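Local atomic coordinates of kojibiose phosphorylase (Gut metagenome, PDB entry 6W0P), a protein that belongs to glycoside hydrolase family 65, whose members join a beta-sandwich domain, a helical catalytic barrel and a small C-terminal beta domain. Residues T617-S622 / S626-I631; Y360-Q365 / F705-K710. All blocks are in the same frame, centred on the assembly; numbering follows the deposited sequence.

Contact 1: T617-S622 / S626-I631; sequences TLHESS and SIHSII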
loop_
_atom_site.group_PDB
_atom_site.type_symbol
_atom_site.label_atom_id
_atom_site.label_comp_id
_atom_site.label_asym_id
_atom_site.label_seq_id
_atom_site.Cartn_x
_atom_site.Cartn_y
_atom_site.Cartn_z
ATOM N N THR A 617 15.404 -16.598 -13.484
ATOM C CA THR A 617 15.843 -15.360 -12.785
ATOM C C THR A 617 15.990 -14.212 -13.799
ATOM O O THR A 617 16.749 -14.333 -14.771
ATOM C CB THR A 617 17.115 -15.584 -11.981
ATOM O OG1 THR A 617 16.872 -16.676 -11.103
ATOM C CG2 THR A 617 17.500 -14.344 -11.206
ATOM N N LEU A 618 15.243 -13.134 -13.573
ATOM C CA LEU A 618 15.201 -11.952 -14.470
ATOM C C LEU A 618 16.519 -11.193 -14.364
ATOM O O LEU A 618 16.923 -10.609 -15.365
ATOM C CB LEU A 618 14.003 -11.098 -14.056
ATOM C CG LEU A 618 13.398 -10.193 -15.113
ATOM C CD1 LEU A 618 12.940 -10.969 -16.320
ATOM C CD2 LEU A 618 12.228 -9.433 -14.506
ATOM N N HIS A 619 17.189 -11.233 -13.215
ATOM C CA HIS A 619 18.478 -10.531 -12.994
ATOM C C HIS A 619 18.178 -9.034 -12.929
ATOM O O HIS A 619 18.983 -8.263 -13.490
ATOM C CB HIS A 619 19.531 -10.857 -14.084
ATOM C CG HIS A 619 19.820 -12.312 -14.185
ATOM N ND1 HIS A 619 20.348 -13.026 -13.121
ATOM C CD2 HIS A 619 19.559 -13.210 -15.157
ATOM C CE1 HIS A 619 20.415 -14.300 -13.451
ATOM N NE2 HIS A 619 19.940 -14.436 -14.692
ATOM N N GLU A 620 17.043 -8.660 -12.304
ATOM C CA GLU A 620 16.632 -7.241 -12.168
ATOM C C GLU A 620 17.770 -6.540 -11.430
ATOM O O GLU A 620 18.577 -5.848 -12.117
ATOM C CB GLU A 620 15.279 -7.079 -11.461
ATOM C CG GLU A 620 14.119 -6.816 -12.414
ATOM C CD GLU A 620 12.910 -6.097 -11.822
ATOM O OE1 GLU A 620 11.929 -5.840 -12.579
ATOM O OE2 GLU A 620 12.942 -5.772 -10.610
ATOM N N SER A 621 17.887 -6.829 -10.130
ATOM C CA SER A 621 18.830 -6.174 -9.199
ATOM C C SER A 621 20.275 -6.231 -9.707
ATOM O O SER A 621 20.686 -7.183 -10.435
ATOM C CB SER A 621 18.727 -6.750 -7.825
ATOM O OG SER A 621 19.080 -8.111 -7.853
ATOM N N SER A 622 21.046 -5.243 -9.263
ATOM C CA SER A 622 22.500 -5.155 -9.513
ATOM C C SER A 622 23.191 -6.289 -8.749
ATOM O O SER A 622 24.368 -6.514 -8.984
ATOM C CB SER A 622 23.028 -3.775 -9.158
ATOM O OG SER A 622 22.613 -3.361 -7.865
ATOM N N SER A 626 26.504 -11.044 -10.545
ATOM C CA SER A 626 27.771 -11.428 -9.869
ATOM C C SER A 626 27.610 -12.770 -9.125
ATOM O O SER A 626 28.566 -13.560 -9.100
ATOM C CB SER A 626 28.277 -10.306 -8.956
ATOM O OG SER A 626 27.416 -10.090 -7.839
ATOM N N ILE A 627 26.470 -13.006 -8.486
ATOM C CA ILE A 627 26.230 -14.242 -7.696
ATOM C C ILE A 627 26.190 -15.419 -8.670
ATOM O O ILE A 627 26.831 -16.438 -8.408
ATOM C CB ILE A 627 24.931 -14.131 -6.894
ATOM C CG1 ILE A 627 24.997 -12.981 -5.892
ATOM C CG2 ILE A 627 24.621 -15.447 -6.218
ATOM C CD1 ILE A 627 26.163 -13.095 -4.973
ATOM N N HIS A 628 25.461 -15.256 -9.763
ATOM C CA HIS A 628 25.321 -16.295 -10.813
ATOM C C HIS A 628 26.695 -16.533 -11.475
ATOM O O HIS A 628 27.030 -17.722 -11.740
ATOM C CB HIS A 628 24.174 -15.909 -11.779
ATOM C CG HIS A 628 22.805 -15.993 -11.177
ATOM N ND1 HIS A 628 22.186 -14.928 -10.548
ATOM C CD2 HIS A 628 21.938 -17.022 -11.100
ATOM C CE1 HIS A 628 21.005 -15.297 -10.113
ATOM N NE2 HIS A 628 20.831 -16.583 -10.440
ATOM N N SER A 629 27.469 -15.466 -11.752
ATOM C CA SER A 629 28.832 -15.597 -12.336
ATOM C C SER A 629 29.690 -16.435 -11.386
ATOM O O SER A 629 30.390 -17.344 -11.869
ATOM C CB SER A 629 29.528 -14.290 -12.616
ATOM O OG SER A 629 30.822 -14.566 -13.164
ATOM N N ILE A 630 29.613 -16.149 -10.080
ATOM C CA ILE A 630 30.492 -16.796 -9.063
ATOM C C ILE A 630 30.130 -18.265 -8.987
ATOM O O ILE A 630 31.050 -19.076 -8.990
ATOM C CB ILE A 630 30.406 -16.112 -7.690
ATOM C CG1 ILE A 630 31.096 -14.743 -7.746
ATOM C CG2 ILE A 630 30.992 -17.013 -6.613
ATOM C CD1 ILE A 630 30.523 -13.722 -6.811
ATOM N N ILE A 631 28.837 -18.574 -8.917
ATOM C CA ILE A 631 28.361 -19.983 -8.830
ATOM C C ILE A 631 28.708 -20.684 -10.150
ATOM O O ILE A 631 29.184 -21.808 -10.076
ATOM C CB ILE A 631 26.874 -20.061 -8.458
ATOM C CG1 ILE A 631 26.657 -19.583 -7.023
ATOM C CG2 ILE A 631 26.324 -21.469 -8.670
ATOM C CD1 ILE A 631 25.180 -19.374 -6.661
HETATM O O HOH W 1 18.423 -17.337 -9.032
HETATM O O HOH W 2 26.014 -8.350 -9.448
#

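Contact 2: Y360-Q365 / F705-K710; sequences YLYSNQ and FKITFK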
loop_
_atom_site.group_PDB
_atom_site.type_symbol
_atom_site.label_atom_id
_atom_site.label_comp_id
_atom_site.label_asym_id
_atom_site.label_seq_id
_atom_site.Cartn_x
_atom_site.Cartn_y
_atom_site.Cartn_z
ATOM N N TYR A 360 35.927 -5.358 2.619
ATOM C CA TYR A 360 36.519 -4.738 3.842
ATOM C C TYR A 360 37.191 -5.813 4.712
ATOM O O TYR A 360 38.225 -5.513 5.302
ATOM C CB TYR A 360 35.496 -3.870 4.586
ATOM C CG TYR A 360 34.974 -2.748 3.722
ATOM C CD1 TYR A 360 35.724 -1.603 3.489
ATOM C CD2 TYR A 360 33.723 -2.834 3.125
ATOM C CE1 TYR A 360 35.256 -0.587 2.670
ATOM C CE2 TYR A 360 33.243 -1.831 2.298
ATOM C CZ TYR A 360 34.012 -0.700 2.068
ATOM O OH TYR A 360 33.526 0.289 1.246
ATOM N N LEU A 361 36.627 -7.020 4.774
ATOM C CA LEU A 361 37.157 -8.152 5.575
ATOM C C LEU A 361 38.582 -8.478 5.123
ATOM O O LEU A 361 39.383 -8.834 5.973
ATOM C CB LEU A 361 36.244 -9.369 5.425
ATOM C CG LEU A 361 34.969 -9.335 6.259
ATOM C CD1 LEU A 361 34.029 -10.451 5.841
ATOM C CD2 LEU A 361 35.261 -9.398 7.755
ATOM N N TYR A 362 38.878 -8.330 3.828
ATOM C CA TYR A 362 40.162 -8.743 3.209
ATOM C C TYR A 362 41.109 -7.556 3.014
ATOM O O TYR A 362 42.222 -7.799 2.541
ATOM C CB TYR A 362 39.886 -9.487 1.902
ATOM C CG TYR A 362 39.372 -10.883 2.109
ATOM C CD1 TYR A 362 40.230 -11.908 2.472
ATOM C CD2 TYR A 362 38.024 -11.176 1.964
ATOM C CE1 TYR A 362 39.756 -13.190 2.668
ATOM C CE2 TYR A 362 37.534 -12.457 2.146
ATOM C CZ TYR A 362 38.406 -13.464 2.518
ATOM O OH TYR A 362 37.939 -14.727 2.737
ATOM N N SER A 363 40.720 -6.338 3.394
ATOM C CA SER A 363 41.551 -5.113 3.234
ATOM C C SER A 363 41.694 -4.328 4.535
ATOM O O SER A 363 42.715 -3.683 4.673
ATOM C CB SER A 363 41.044 -4.203 2.140
ATOM O OG SER A 363 39.767 -3.666 2.447
ATOM N N ASN A 364 40.716 -4.309 5.432
ATOM C CA ASN A 364 40.705 -3.298 6.526
ATOM C C ASN A 364 39.823 -3.793 7.669
ATOM O O ASN A 364 38.599 -3.548 7.635
ATOM C CB ASN A 364 40.249 -1.950 5.974
ATOM C CG ASN A 364 40.296 -0.807 6.964
ATOM O OD1 ASN A 364 40.604 -1.017 8.138
ATOM N ND2 ASN A 364 39.964 0.398 6.484
ATOM N N GLN A 365 40.425 -4.428 8.669
ATOM C CA GLN A 365 39.653 -5.039 9.779
ATOM C C GLN A 365 38.783 -3.996 10.487
ATOM O O GLN A 365 37.659 -4.336 10.913
ATOM C CB GLN A 365 40.564 -5.674 10.819
ATOM C CG GLN A 365 39.762 -6.449 11.849
ATOM C CD GLN A 365 40.660 -7.081 12.871
ATOM O OE1 GLN A 365 41.877 -7.115 12.695
ATOM N NE2 GLN A 365 40.058 -7.564 13.943
ATOM N N PHE A 705 44.944 -9.835 -8.131
ATOM C CA PHE A 705 44.248 -9.258 -6.960
ATOM C C PHE A 705 45.121 -9.435 -5.721
ATOM O O PHE A 705 46.043 -10.273 -5.755
ATOM C CB PHE A 705 42.854 -9.851 -6.778
ATOM C CG PHE A 705 42.778 -11.326 -6.486
ATOM C CD1 PHE A 705 42.816 -11.799 -5.184
ATOM C CD2 PHE A 705 42.552 -12.231 -7.509
ATOM C CE1 PHE A 705 42.717 -13.158 -4.922
ATOM C CE2 PHE A 705 42.456 -13.590 -7.244
ATOM C CZ PHE A 705 42.534 -14.047 -5.953
ATOM N N LYS A 706 44.866 -8.604 -4.705
ATOM C CA LYS A 706 45.557 -8.593 -3.396
ATOM C C LYS A 706 44.503 -8.650 -2.289
ATOM O O LYS A 706 43.492 -7.898 -2.381
ATOM C CB LYS A 706 46.435 -7.355 -3.265
ATOM C CG LYS A 706 47.607 -7.291 -4.238
ATOM C CD LYS A 706 48.417 -6.030 -4.062
ATOM C CE LYS A 706 49.525 -5.859 -5.070
ATOM N NZ LYS A 706 50.754 -6.556 -4.629
ATOM N N ILE A 707 44.736 -9.516 -1.307
ATOM C CA ILE A 707 43.880 -9.759 -0.116
ATOM C C ILE A 707 44.789 -10.110 1.061
ATOM O O ILE A 707 45.921 -10.598 0.854
ATOM C CB ILE A 707 42.839 -10.874 -0.339
ATOM C CG1 ILE A 707 43.486 -12.220 -0.662
ATOM C CG2 ILE A 707 41.823 -10.469 -1.387
ATOM C CD1 ILE A 707 42.496 -13.331 -0.919
ATOM N N THR A 708 44.289 -9.874 2.259
ATOM C CA THR A 708 45.000 -10.134 3.530
ATOM C C THR A 708 44.192 -11.151 4.332
ATOM O O THR A 708 42.988 -10.915 4.583
ATOM C CB THR A 708 45.228 -8.840 4.315
ATOM O OG1 THR A 708 46.037 -8.029 3.461
ATOM C CG2 THR A 708 45.888 -9.059 5.663
ATOM N N PHE A 709 44.854 -12.235 4.704
ATOM C CA PHE A 709 44.314 -13.281 5.582
ATOM C C PHE A 709 45.409 -13.677 6.567
ATOM O O PHE A 709 46.569 -13.935 6.118
ATOM C CB PHE A 709 43.831 -14.438 4.710
ATOM C CG PHE A 709 43.203 -15.560 5.486
ATOM C CD1 PHE A 709 42.082 -15.332 6.255
ATOM C CD2 PHE A 709 43.711 -16.840 5.419
ATOM C CE1 PHE A 709 41.478 -16.367 6.958
ATOM C CE2 PHE A 709 43.115 -17.874 6.135
ATOM C CZ PHE A 709 42.003 -17.634 6.907
ATOM N N LYS A 710 45.040 -13.751 7.842
ATOM C CA LYS A 710 45.936 -14.105 8.972
ATOM C C LYS A 710 47.220 -13.276 8.888
ATOM O O LYS A 710 48.318 -13.852 9.012
ATOM C CB LYS A 710 46.256 -15.596 8.951
ATOM C CG LYS A 710 45.070 -16.520 9.182
ATOM C CD LYS A 710 45.536 -17.904 9.601
ATOM C CE LYS A 710 44.466 -18.966 9.542
ATOM N NZ LYS A 710 43.733 -19.048 10.821
HETATM O O HOH W 3 44.530 -6.778 1.691
HETATM O O HOH W 4 42.185 -6.555 -0.303
#

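Contact 1: T617-S622 / S626-I631
Within the helical catalytic domain, a loop between helices 603-613 and 624-634 folds back on the second of them, and an edge-to-face pair of histidines, His619 and His628, joins the two. The ring planes stand at 89° with centroids 4.6 Å apart. CE1 of His619 leads the approach, sitting over the centre of the His628 face, 3.5 Å from His628 ND1. That nitrogen makes no hydrogen bond to His619; it pairs with Ser624 O, one turn earlier on its own helix, which helps fix the rotation of the ring. Its partner is fixed too: His619 ND1 bonds Ser624 OG and NE2 bonds Glu614 OE2, so the edge is held at both nitrogens while the carbon between them faces the His628 ring.

Thr617 comes from the direction opposite to His628, bringing CG2 to 3.8 Å from His628 CE1 in an oblique approach. With OG1 anti to the carbonyl carbon (chi1 -55°), the hydroxyl reaches both Tyr613 O and a water. This water donates to Thr617 OG1 at 2.7 Å and lies in the plane of the His628 ring, 2.9 Å from NE2, bridging loop and helix. A second water ties the backbones, donating to Ser622 O and accepting from Ser626 N at 2.9 Å. No direct hydrogen bond crosses between the segments. Around the pair, Phe644 makes another edge-to-face contact with His619, Leu591 of helix 590-596 touches His628, and helix 666-680 packs on Ser626 through Ala671 and Asn675.

Contact 2: Y360-Q365 / F705-K710
Tyr362 and Thr708 bring their backbones to a CA-CA distance of 5.0 Å where segment 360-365, at the end of helix 351-361, meets strand 702-709, the first strand of a beta-hairpin with 712-718, joining the helical catalytic domain to the C-terminal beta domain. One direct hydrogen bond crosses: Thr708 N donates to Tyr362 O at 2.9 Å, bent to 146° at the hydrogen, with the donor tilted 15° from the carbonyl plane. The hairpin pairing is attested by the backbone bonds of Phe705 with Val716 and Ile707 with Leu714, so Tyr362 is tied to a member of an antiparallel sheet.

The side chains of Tyr362 and Ile707 run side by side in the same direction, with Tyr362 CB 3.9 Å from Ile707 CG2. With chi1 of Ile707 at 61°, CG1 is tucked between N and C, which leaves CG2 as the branch beside the tyrosine CB. On the tyrosine ring, CD1 comes 3.6 Å from Thr708 O in an oblique approach. Trp673 of helix 666-680 touches both Tyr362 and Ile707, and Ile433 of helix 418-434 also meets the tyrosine.

Two waters extend the grip on the Tyr362 carbonyl. One lies 3.1 Å from Tyr362 O and also reaches Lys706 O; the other sits 2.7 Å from Tyr362 O and 2.6 Å from Thr708 OG1.

Overall arrangement
Contact 1 lies inside the chain loop that contact 2 closes: the near ends of 360-365 and 705-710 are 340 positions apart, against four for 617-622 and 626-631. The difference in sequence span matches a difference in role, since contact 1 is local within the catalytic domain and contact 2 links that domain to the C-terminal one. Their centres are 24 Å apart and their nearest atoms about 11 Å, so they do not touch. Helix 666-680 connects them indirectly: Ala671 and Asn675 meet contact 1, Trp673 meets contact 2, and Tyr678 reaches both Ile630 and Tyr362. The centres lie 18 and 17 Å from that of the chain.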